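Local structure of phosphoserine aminotransferase (Bacillus circulans, 2C0R) at residues 85-90 / 225-230; 188-193 / 207-212; 274-279 / 295-300. The protein catalyses the reversible, pyridoxal-phosphate-dependent transfer of an amino group between glutamate and 3-phosphohydroxypyruvate, giving phosphoserine on the pathway to serine. The protein carries 1 engineered substitution. All blocks are in the same frame, centred on the assembly; numbering follows the deposited sequence.

Contact 1 of 3, residues 85-90 / 225-230; sequences PMNFLK and LRYDTY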
loop_
_atom_site.group_PDB
_atom_site.type_symbol
_atom_site.label_atom_id
_atom_site.label_comp_id
_atom_site.label_asym_id
_atom_site.label_seq_id
_atom_site.Cartn_x
_atom_site.Cartn_y
_atom_site.Cartn_z
ATOM N N PRO A 85 -6.593 -16.303 -8.843
ATOM C CA PRO A 85 -6.840 -17.027 -10.106
ATOM C C PRO A 85 -5.750 -16.759 -11.127
ATOM O O PRO A 85 -5.394 -17.663 -11.914
ATOM C CB PRO A 85 -8.177 -16.442 -10.570
ATOM C CG PRO A 85 -8.395 -15.175 -9.814
ATOM C CD PRO A 85 -7.679 -15.374 -8.513
ATOM N N MET A 86 -5.182 -15.561 -11.181
ATOM C CA MET A 86 -4.076 -15.351 -12.144
ATOM C C MET A 86 -2.946 -16.332 -11.915
ATOM O O MET A 86 -2.306 -16.777 -12.887
ATOM C CB MET A 86 -3.577 -13.900 -12.040
ATOM C CG MET A 86 -4.544 -12.901 -12.648
ATOM S SD MET A 86 -4.052 -11.178 -12.295
ATOM C CE MET A 86 -3.609 -10.720 -13.979
ATOM N N ASN A 87 -2.662 -16.636 -10.660
ATOM C CA ASN A 87 -1.515 -17.503 -10.389
ATOM C C ASN A 87 -1.886 -18.987 -10.480
ATOM O O ASN A 87 -0.987 -19.765 -10.831
ATOM C CB ASN A 87 -0.911 -17.217 -9.013
ATOM C CG ASN A 87 0.049 -16.048 -9.068
ATOM O OD1 ASN A 87 1.252 -16.302 -9.120
ATOM N ND2 ASN A 87 -0.460 -14.825 -9.105
ATOM N N PHE A 88 -3.113 -19.344 -10.163
ATOM C CA PHE A 88 -3.453 -20.772 -10.022
ATOM C C PHE A 88 -4.460 -21.320 -11.003
ATOM O O PHE A 88 -4.597 -22.538 -11.123
ATOM C CB PHE A 88 -4.020 -20.987 -8.609
ATOM C CG PHE A 88 -3.012 -20.564 -7.571
ATOM C CD1 PHE A 88 -3.450 -19.705 -6.561
ATOM C CD2 PHE A 88 -1.678 -20.941 -7.567
ATOM C CE1 PHE A 88 -2.611 -19.250 -5.570
ATOM C CE2 PHE A 88 -0.839 -20.493 -6.553
ATOM C CZ PHE A 88 -1.301 -19.646 -5.547
ATOM N N LEU A 89 -5.209 -20.467 -11.697
ATOM C CA LEU A 89 -6.228 -21.021 -12.590
ATOM C C LEU A 89 -5.625 -21.318 -13.952
ATOM O O LEU A 89 -5.274 -20.354 -14.623
ATOM C CB LEU A 89 -7.352 -19.988 -12.759
ATOM C CG LEU A 89 -8.542 -20.412 -13.625
ATOM C CD1 LEU A 89 -9.052 -21.761 -13.166
ATOM C CD2 LEU A 89 -9.654 -19.368 -13.567
ATOM N N LYS A 90 -5.528 -22.582 -14.344
ATOM C CA LYS A 90 -4.970 -22.879 -15.663
ATOM C C LYS A 90 -6.060 -23.199 -16.660
ATOM O O LYS A 90 -7.170 -23.516 -16.256
ATOM C CB LYS A 90 -3.965 -24.035 -15.552
ATOM C CG LYS A 90 -2.695 -23.627 -14.774
ATOM N N LEU A 225 2.457 -9.322 -9.999
ATOM C CA LEU A 225 1.294 -10.162 -9.744
ATOM C C LEU A 225 1.652 -11.635 -9.725
ATOM O O LEU A 225 0.756 -12.479 -9.774
ATOM C CB LEU A 225 0.196 -9.874 -10.768
ATOM C CG LEU A 225 -0.601 -8.629 -10.331
ATOM C CD1 LEU A 225 -1.443 -8.234 -11.538
ATOM C CD2 LEU A 225 -1.435 -8.879 -9.089
ATOM N N ARG A 226 2.932 -11.938 -9.603
ATOM C CA ARG A 226 3.381 -13.312 -9.434
ATOM C C ARG A 226 3.682 -13.562 -7.973
ATOM O O ARG A 226 4.404 -12.742 -7.365
ATOM C CB ARG A 226 4.676 -13.568 -10.229
ATOM C CG ARG A 226 4.405 -13.680 -11.723
ATOM C CD ARG A 226 5.719 -13.630 -12.509
ATOM N NE ARG A 226 6.580 -14.765 -12.176
ATOM C CZ ARG A 226 7.523 -15.260 -12.980
ATOM N NH1 ARG A 226 7.773 -14.785 -14.193
ATOM N NH2 ARG A 226 8.209 -16.293 -12.500
ATOM N N TYR A 227 3.183 -14.641 -7.374
ATOM C CA TYR A 227 3.606 -14.890 -5.993
ATOM C C TYR A 227 5.101 -15.142 -5.849
ATOM O O TYR A 227 5.630 -14.735 -4.814
ATOM C CB TYR A 227 2.826 -16.090 -5.372
ATOM C CG TYR A 227 1.397 -15.671 -5.110
ATOM C CD1 TYR A 227 0.351 -16.257 -5.796
ATOM C CD2 TYR A 227 1.092 -14.684 -4.160
ATOM C CE1 TYR A 227 -0.961 -15.919 -5.580
ATOM C CE2 TYR A 227 -0.248 -14.307 -3.938
ATOM C CZ TYR A 227 -1.246 -14.936 -4.658
ATOM O OH TYR A 227 -2.528 -14.563 -4.463
ATOM N N ASP A 228 5.747 -15.799 -6.821
ATOM C CA ASP A 228 7.194 -16.075 -6.600
ATOM C C ASP A 228 8.002 -14.797 -6.550
ATOM O O ASP A 228 9.091 -14.760 -5.933
ATOM C CB ASP A 228 7.656 -17.069 -7.673
ATOM C CG ASP A 228 7.577 -16.616 -9.114
ATOM O OD1 ASP A 228 7.225 -15.468 -9.438
ATOM O OD2 ASP A 228 7.865 -17.481 -9.982
ATOM N N THR A 229 7.507 -13.716 -7.142
ATOM C CA THR A 229 8.214 -12.418 -6.938
ATOM C C THR A 229 8.337 -12.091 -5.464
ATOM O O THR A 229 9.339 -11.547 -5.005
ATOM C CB THR A 229 7.442 -11.281 -7.630
ATOM O OG1 THR A 229 7.458 -11.613 -9.017
ATOM C CG2 THR A 229 8.084 -9.908 -7.358
ATOM N N TYR A 230 7.260 -12.327 -4.701
ATOM C CA TYR A 230 7.262 -12.034 -3.253
ATOM C C TYR A 230 8.031 -13.110 -2.520
ATOM O O TYR A 230 8.793 -12.758 -1.609
ATOM C CB TYR A 230 5.825 -11.869 -2.730
ATOM C CG TYR A 230 5.147 -10.714 -3.445
ATOM C CD1 TYR A 230 4.490 -10.852 -4.645
ATOM C CD2 TYR A 230 5.194 -9.443 -2.870
ATOM C CE1 TYR A 230 3.882 -9.799 -5.276
ATOM C CE2 TYR A 230 4.591 -8.351 -3.500
ATOM C CZ TYR A 230 3.947 -8.542 -4.699
ATOM O OH TYR A 230 3.344 -7.472 -5.336
#
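Asn87, on the last turn of helix 76-88, meets the backbone leading into helix 227-232, its CA lying 6.5 Å from that of Arg226. With CG beside its backbone N and anti to the carbonyl carbon (chi1 -83°), Asn87 turns its amide to that backbone, where a short side chain with both donor and acceptor can hold two groups at once. ND2 donates to Leu225 O (2.7 Å), close to the amide plane, and OD1 receives Tyr227 N at 3.1 Å in an almost straight bond (170°) from above the carbonyl plane. A further bond from ND2 to Met83 O helps fix the rotation of the amide. The Tyr227 ring crosses this amide obliquely, its CD1 3.3 Å from Asn87 CG. The Phe88 and Tyr227 planes lie within 14° of each other, but the lateral offset leaves only the CE1 and CZ rim of Phe88 against Tyr227. The unbranched Met86 brings SD to 4.0 Å from Leu225 CD1; Met86 also packs on Pro222 of the second subunit, and Leu225 on Leu225 of that subunit. The contact belongs to the large domain of a class-V aminotransferase, at the dimer interface, on the helix whose first residues, Gly76, Ala77 and Ser78, line the cofactor pocket.

Contact 2 of 3, residues 188-193 / 207-212; sequences FGLVYA and VIVRED
Leu190, Val191 and Tyr192 run antiparallel to Val209, Ile208 and Val207, the strand axes 4.7 Å apart at their closest. Val191 and Ile208 form the hydrogen-bonded pair: Val191 N donates to Ile208 O at 2.9 Å, and Ile208 N returns the bond to Val191 O at 2.8 Å. Farther along, Arg210 N reaches Gly189 O. The carbonyls of Gly189, Val191 and Ile208 also take CA-H...O contacts from Val209, Val207 and Leu190.

These are the two strands of a beta hairpin in the mixed central sheet of the large domain, where strand 205-210 runs antiparallel to both its neighbours, 190-194 and 68-73.

Apolar packing differs on the two faces. On one, Val191 and Ile208 lie side by side, CG2 of the valine 3.6 Å from CB of the isoleucine; beta-branched residues suit such extended backbone. On the other, Leu190 turns CG anti to its own N (chi1 -172°), which sets CG against Val207 CG1, and Leu190 CD1 lies 3.7 Å from Val209 CG2. Tyr192 touches Val207 through CB alone, while its OH bonds to His147 and its side chain packs on Asp173, which binds the cofactor.

Polar side chains appear at the Gly189 end. One guanidinium face of Arg210 covers Gly189 CA, off-centre toward the rim, where no side chain intervenes, and Arg210 NE meets the syn lone pair of Asp212 OD1, in the guanidinium plane, at 2.9 Å in a salt bridge.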
loop_
_atom_site.group_PDB
_atom_site.type_symbol
_atom_site.label_atom_id
_atom_site.label_comp_id
_atom_site.label_asym_id
_atom_site.label_seq_id
_atom_site.Cartn_x
_atom_site.Cartn_y
_atom_site.Cartn_z
ATOM N N PHE A 188 -4.858 -25.125 4.679
ATOM C CA PHE A 188 -4.912 -24.159 3.582
ATOM C C PHE A 188 -3.707 -24.175 2.708
ATOM O O PHE A 188 -2.583 -24.355 3.202
ATOM C CB PHE A 188 -5.011 -22.728 4.151
ATOM C CG PHE A 188 -6.378 -22.453 4.781
ATOM C CD1 PHE A 188 -6.583 -22.732 6.116
ATOM C CD2 PHE A 188 -7.414 -21.954 4.004
ATOM C CE1 PHE A 188 -7.841 -22.524 6.682
ATOM C CE2 PHE A 188 -8.655 -21.706 4.558
ATOM C CZ PHE A 188 -8.860 -21.989 5.907
ATOM N N GLY A 189 -3.907 -23.903 1.427
ATOM C CA GLY A 189 -2.698 -23.639 0.630
ATOM C C GLY A 189 -2.365 -22.153 0.706
ATOM O O GLY A 189 -1.225 -21.721 0.523
ATOM N N LEU A 190 -3.361 -21.311 0.942
ATOM C CA LEU A 190 -3.139 -19.855 0.950
ATOM C C LEU A 190 -4.221 -19.192 1.807
ATOM O O LEU A 190 -5.404 -19.477 1.641
ATOM C CB LEU A 190 -3.181 -19.244 -0.453
ATOM C CG LEU A 190 -2.767 -17.772 -0.601
ATOM C CD1 LEU A 190 -2.139 -17.628 -1.989
ATOM C CD2 LEU A 190 -3.933 -16.816 -0.454
ATOM N N VAL A 191 -3.826 -18.340 2.728
ATOM C CA VAL A 191 -4.780 -17.495 3.436
ATOM C C VAL A 191 -4.356 -16.054 3.253
ATOM O O VAL A 191 -3.161 -15.716 3.174
ATOM C CB VAL A 191 -4.905 -17.780 4.942
ATOM C CG1 VAL A 191 -5.303 -19.249 5.174
ATOM C CG2 VAL A 191 -3.644 -17.530 5.709
ATOM N N TYR A 192 -5.328 -15.152 3.159
ATOM C CA TYR A 192 -4.956 -13.751 2.959
ATOM C C TYR A 192 -5.908 -12.842 3.728
ATOM O O TYR A 192 -7.045 -13.205 4.081
ATOM C CB TYR A 192 -4.978 -13.369 1.506
ATOM C CG TYR A 192 -6.265 -13.440 0.756
ATOM C CD1 TYR A 192 -6.976 -12.300 0.424
ATOM C CD2 TYR A 192 -6.768 -14.675 0.343
ATOM C CE1 TYR A 192 -8.182 -12.314 -0.272
ATOM C CE2 TYR A 192 -7.941 -14.689 -0.376
ATOM C CZ TYR A 192 -8.655 -13.551 -0.681
ATOM O OH TYR A 192 -9.790 -13.568 -1.423
ATOM N N ALA A 193 -5.418 -11.622 3.981
ATOM C CA ALA A 193 -6.203 -10.661 4.738
ATOM C C ALA A 193 -5.676 -9.259 4.466
ATOM O O ALA A 193 -4.482 -9.014 4.695
ATOM C CB ALA A 193 -6.088 -10.878 6.233
ATOM N N VAL A 207 -0.408 -12.289 3.138
ATOM C CA VAL A 207 -0.687 -13.489 2.353
ATOM C C VAL A 207 0.202 -14.607 2.858
ATOM O O VAL A 207 1.431 -14.451 2.845
ATOM C CB VAL A 207 -0.457 -13.255 0.853
ATOM C CG1 VAL A 207 -0.684 -14.539 0.052
ATOM C CG2 VAL A 207 -1.341 -12.141 0.361
ATOM N N ILE A 208 -0.382 -15.663 3.384
ATOM C CA ILE A 208 0.409 -16.756 3.935
ATOM C C ILE A 208 0.205 -17.943 3.008
ATOM O O ILE A 208 -0.942 -18.361 2.858
ATOM C CB ILE A 208 -0.043 -17.110 5.353
ATOM C CG1 ILE A 208 -0.155 -15.863 6.261
ATOM C CG2 ILE A 208 0.871 -18.152 5.961
ATOM C CD1 ILE A 208 -0.576 -16.202 7.676
ATOM N N VAL A 209 1.268 -18.418 2.391
ATOM C CA VAL A 209 1.138 -19.355 1.303
ATOM C C VAL A 209 2.056 -20.543 1.524
ATOM O O VAL A 209 3.178 -20.450 1.987
ATOM C CB VAL A 209 1.427 -18.623 -0.025
ATOM C CG1 VAL A 209 2.893 -18.158 -0.112
ATOM C CG2 VAL A 209 1.000 -19.507 -1.168
ATOM N N ARG A 210 1.504 -21.697 1.190
ATOM C CA ARG A 210 2.268 -22.941 1.213
ATOM C C ARG A 210 3.338 -22.832 0.114
ATOM O O ARG A 210 2.998 -22.600 -1.048
ATOM C CB ARG A 210 1.327 -24.123 1.015
ATOM C CG ARG A 210 1.858 -25.399 1.652
ATOM C CD ARG A 210 0.879 -26.540 1.690
ATOM N NE ARG A 210 0.394 -26.828 0.333
ATOM C CZ ARG A 210 -0.879 -27.137 0.115
ATOM N NH1 ARG A 210 -1.738 -27.188 1.134
ATOM N NH2 ARG A 210 -1.299 -27.388 -1.106
ATOM N N GLU A 211 4.594 -22.963 0.508
ATOM C CA GLU A 211 5.663 -22.651 -0.425
ATOM C C GLU A 211 5.552 -23.535 -1.654
ATOM O O GLU A 211 5.804 -23.092 -2.776
ATOM C CB GLU A 211 7.024 -22.821 0.271
ATOM C CG GLU A 211 7.289 -21.698 1.262
ATOM C CD GLU A 211 8.397 -21.994 2.257
ATOM O OE1 GLU A 211 8.741 -23.164 2.576
ATOM O OE2 GLU A 211 8.995 -21.025 2.786
ATOM N N ASP A 212 5.129 -24.778 -1.482
ATOM C CA ASP A 212 5.089 -25.715 -2.605
ATOM C C ASP A 212 4.072 -25.345 -3.676
ATOM O O ASP A 212 4.084 -25.823 -4.815
ATOM C CB ASP A 212 4.865 -27.140 -2.079
ATOM C CG ASP A 212 3.644 -27.282 -1.212
ATOM O OD1 ASP A 212 2.619 -26.648 -1.484
ATOM O OD2 ASP A 212 3.680 -28.061 -0.238
#

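Contact 3 of 3, residues 274-279 / 295-300; sequences LIYDAI and RSDMNI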
loop_
_atom_site.group_PDB
_atom_site.type_symbol
_atom_site.label_atom_id
_atom_site.label_comp_id
_atom_site.label_asym_id
_atom_site.label_seq_id
_atom_site.Cartn_x
_atom_site.Cartn_y
_atom_site.Cartn_z
ATOM N N LEU A 274 -22.069 -10.657 24.580
ATOM C CA LEU A 274 -22.859 -9.582 25.206
ATOM C C LEU A 274 -23.805 -8.927 24.227
ATOM O O LEU A 274 -24.969 -8.613 24.503
ATOM C CB LEU A 274 -21.838 -8.577 25.756
ATOM C CG LEU A 274 -22.493 -7.523 26.659
ATOM C CD1 LEU A 274 -22.753 -8.117 28.039
ATOM C CD2 LEU A 274 -21.584 -6.317 26.732
ATOM N N ILE A 275 -23.310 -8.718 23.001
ATOM C CA ILE A 275 -24.118 -8.004 22.035
ATOM C C ILE A 275 -25.184 -8.909 21.456
ATOM O O ILE A 275 -26.340 -8.498 21.282
ATOM C CB ILE A 275 -23.211 -7.435 20.944
ATOM C CG1 ILE A 275 -22.261 -6.380 21.519
ATOM C CG2 ILE A 275 -24.071 -6.888 19.832
ATOM C CD1 ILE A 275 -21.048 -6.119 20.608
ATOM N N TYR A 276 -24.879 -10.194 21.159
ATOM C CA TYR A 276 -25.925 -11.091 20.680
ATOM C C TYR A 276 -26.984 -11.260 21.760
ATOM O O TYR A 276 -28.153 -11.372 21.386
ATOM C CB TYR A 276 -25.359 -12.450 20.285
ATOM C CG TYR A 276 -24.700 -12.425 18.897
ATOM C CD1 TYR A 276 -23.349 -12.768 18.782
ATOM C CD2 TYR A 276 -25.444 -12.088 17.776
ATOM C CE1 TYR A 276 -22.779 -12.737 17.497
ATOM C CE2 TYR A 276 -24.886 -12.063 16.513
ATOM C CZ TYR A 276 -23.534 -12.404 16.400
ATOM O OH TYR A 276 -22.971 -12.371 15.152
ATOM N N ASP A 277 -26.582 -11.285 23.024
ATOM C CA ASP A 277 -27.606 -11.396 24.085
ATOM C C ASP A 277 -28.511 -10.179 24.074
ATOM O O ASP A 277 -29.698 -10.307 24.339
ATOM C CB ASP A 277 -26.951 -11.504 25.463
ATOM C CG ASP A 277 -27.996 -11.322 26.555
ATOM O OD1 ASP A 277 -28.053 -10.345 27.356
ATOM O OD2 ASP A 277 -28.835 -12.248 26.607
ATOM N N ALA A 278 -27.969 -8.987 23.822
ATOM C CA ALA A 278 -28.782 -7.773 23.707
ATOM C C ALA A 278 -29.789 -7.848 22.578
ATOM O O ALA A 278 -30.909 -7.382 22.674
ATOM C CB ALA A 278 -27.867 -6.570 23.434
ATOM N N ILE A 279 -29.402 -8.438 21.447
ATOM C CA ILE A 279 -30.342 -8.656 20.326
ATOM C C ILE A 279 -31.370 -9.711 20.657
ATOM O O ILE A 279 -32.563 -9.535 20.425
ATOM C CB ILE A 279 -29.544 -9.069 19.059
ATOM C CG1 ILE A 279 -28.610 -7.922 18.638
ATOM C CG2 ILE A 279 -30.493 -9.517 17.970
ATOM C CD1 ILE A 279 -27.402 -8.423 17.826
ATOM N N ARG A 295 -23.525 -17.040 12.955
ATOM C CA ARG A 295 -23.135 -15.749 13.483
ATOM C C ARG A 295 -21.630 -15.530 13.541
ATOM O O ARG A 295 -20.883 -16.340 14.054
ATOM C CB ARG A 295 -23.677 -15.627 14.920
ATOM C CG ARG A 295 -25.142 -15.217 14.904
ATOM C CD ARG A 295 -25.744 -15.263 16.312
ATOM N NE ARG A 295 -27.087 -14.655 16.221
ATOM C CZ ARG A 295 -27.866 -14.507 17.298
ATOM N NH1 ARG A 295 -27.415 -14.947 18.474
ATOM N NH2 ARG A 295 -29.057 -13.935 17.149
ATOM N N SER A 296 -21.256 -14.328 13.087
ATOM C CA SER A 296 -19.876 -13.888 13.246
ATOM C C SER A 296 -19.597 -13.305 14.614
ATOM O O SER A 296 -20.424 -12.603 15.184
ATOM C CB SER A 296 -19.630 -12.812 12.190
ATOM O OG SER A 296 -18.341 -12.227 12.343
ATOM N N ASP A 297 -18.397 -13.575 15.104
ATOM C CA ASP A 297 -17.903 -12.936 16.315
ATOM C C ASP A 297 -17.107 -11.683 15.963
ATOM O O ASP A 297 -16.607 -11.075 16.903
ATOM C CB ASP A 297 -17.015 -13.830 17.164
ATOM C CG ASP A 297 -17.841 -14.700 18.116
ATOM O OD1 ASP A 297 -19.090 -14.671 18.076
ATOM O OD2 ASP A 297 -17.231 -15.436 18.906
ATOM N N MET A 298 -16.997 -11.320 14.709
ATOM C CA MET A 298 -16.250 -10.139 14.293
ATOM C C MET A 298 -17.175 -9.027 13.812
ATOM O O MET A 298 -16.862 -7.862 13.999
ATOM C CB MET A 298 -15.285 -10.486 13.136
ATOM C CG MET A 298 -14.180 -11.461 13.570
ATOM S SD MET A 298 -12.816 -10.620 14.388
ATOM C CE MET A 298 -13.215 -10.870 16.122
ATOM N N ASN A 299 -18.248 -9.371 13.106
ATOM C CA ASN A 299 -19.169 -8.359 12.572
ATOM C C ASN A 299 -20.593 -8.821 12.903
ATOM O O ASN A 299 -21.065 -9.772 12.301
ATOM C CB ASN A 299 -19.030 -8.121 11.048
ATOM C CG ASN A 299 -17.586 -7.899 10.634
ATOM O OD1 ASN A 299 -16.874 -8.838 10.282
ATOM N ND2 ASN A 299 -17.177 -6.631 10.667
ATOM N N ILE A 300 -21.196 -8.127 13.861
ATOM C CA ILE A 300 -22.544 -8.503 14.278
ATOM C C ILE A 300 -23.553 -7.630 13.594
ATOM O O ILE A 300 -23.583 -6.418 13.756
ATOM C CB ILE A 300 -22.647 -8.360 15.790
ATOM C CG1 ILE A 300 -21.644 -9.281 16.481
ATOM C CG2 ILE A 300 -24.085 -8.561 16.225
ATOM C CD1 ILE A 300 -21.772 -9.286 17.996
HETATM O O HOH W 1 -23.984 -11.365 12.750
#
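Tyr276, on helix 260-280, projects its ring between Arg295 and Ile300, so that the two residues cover opposite faces. Its CB points toward 295-300, and chi1 of -79° then sets the ring between the arginine and the isoleucine. CB already lies beside Arg295 NH1, at 3.7 Å, and CG is near the same nitrogen. Next, CD2 and CE2 run under the extended arginine: Tyr276 CE2 is 3.3 Å from Arg295 CD, which makes a CH-pi contact with the ring, and the guanidinium lies over CD2, its plane only 10° from that of the ring. A long, flat-ended arginine can cover an aromatic face in this way and still reach a charge beyond it, here Asp280, which forms a salt bridge with NH2. Over the other face, Tyr276 CD1 and CE1 meet Ile300 CD1 in a second CH-pi contact, 3.9 Å from the ring centroid. The branched Ile300 also touches Tyr276 CE2 and Ile279 CD1 through CG2, and Ile275 CB through CD1. At the ring edge CE1 nears Ser296 O, to which Tyr276 OH donates at 2.6 Å. A water donates to Tyr276 OH at 2.8 Å and, weakly, to Asn299 O. A phenylalanine here would probably keep both faces packed but leave Ser296 O and this water without the hydroxyl they share. Farther along the segment, Ser296 OG accepts from Met298 N and Asn299 N in an ST turn and ST motif, and also bonds Asn151 of the cofactor pocket. A helix packed on an antiparallel sheet is characteristic of the small C-terminal domain in these aminotransferases, and the turn before strand 299-303 brings that domain up to the active site.

How the contacts relate
From the N terminus, the chain first reaches 85-90, at the end of helix 76-88, and contact 1 closes only when 225-230 returns some 135 residues later. Within that long loop sits contact 2, the short hairpin closure between 188-193 and 207-212. The two touch, Leu190 CD1 lying 3.9 Å from Tyr227 CZ, so helices 76-88 and 227-232 are joined to the central sheet of the large domain. Contact 3 follows in series: it closes the short loop from helix 260-280 to strand 299-303, in the smaller antiparallel sheet. Its centre is about 37 Å from that of contact 1 and 29 Å from that of contact 2, across the chain's centre.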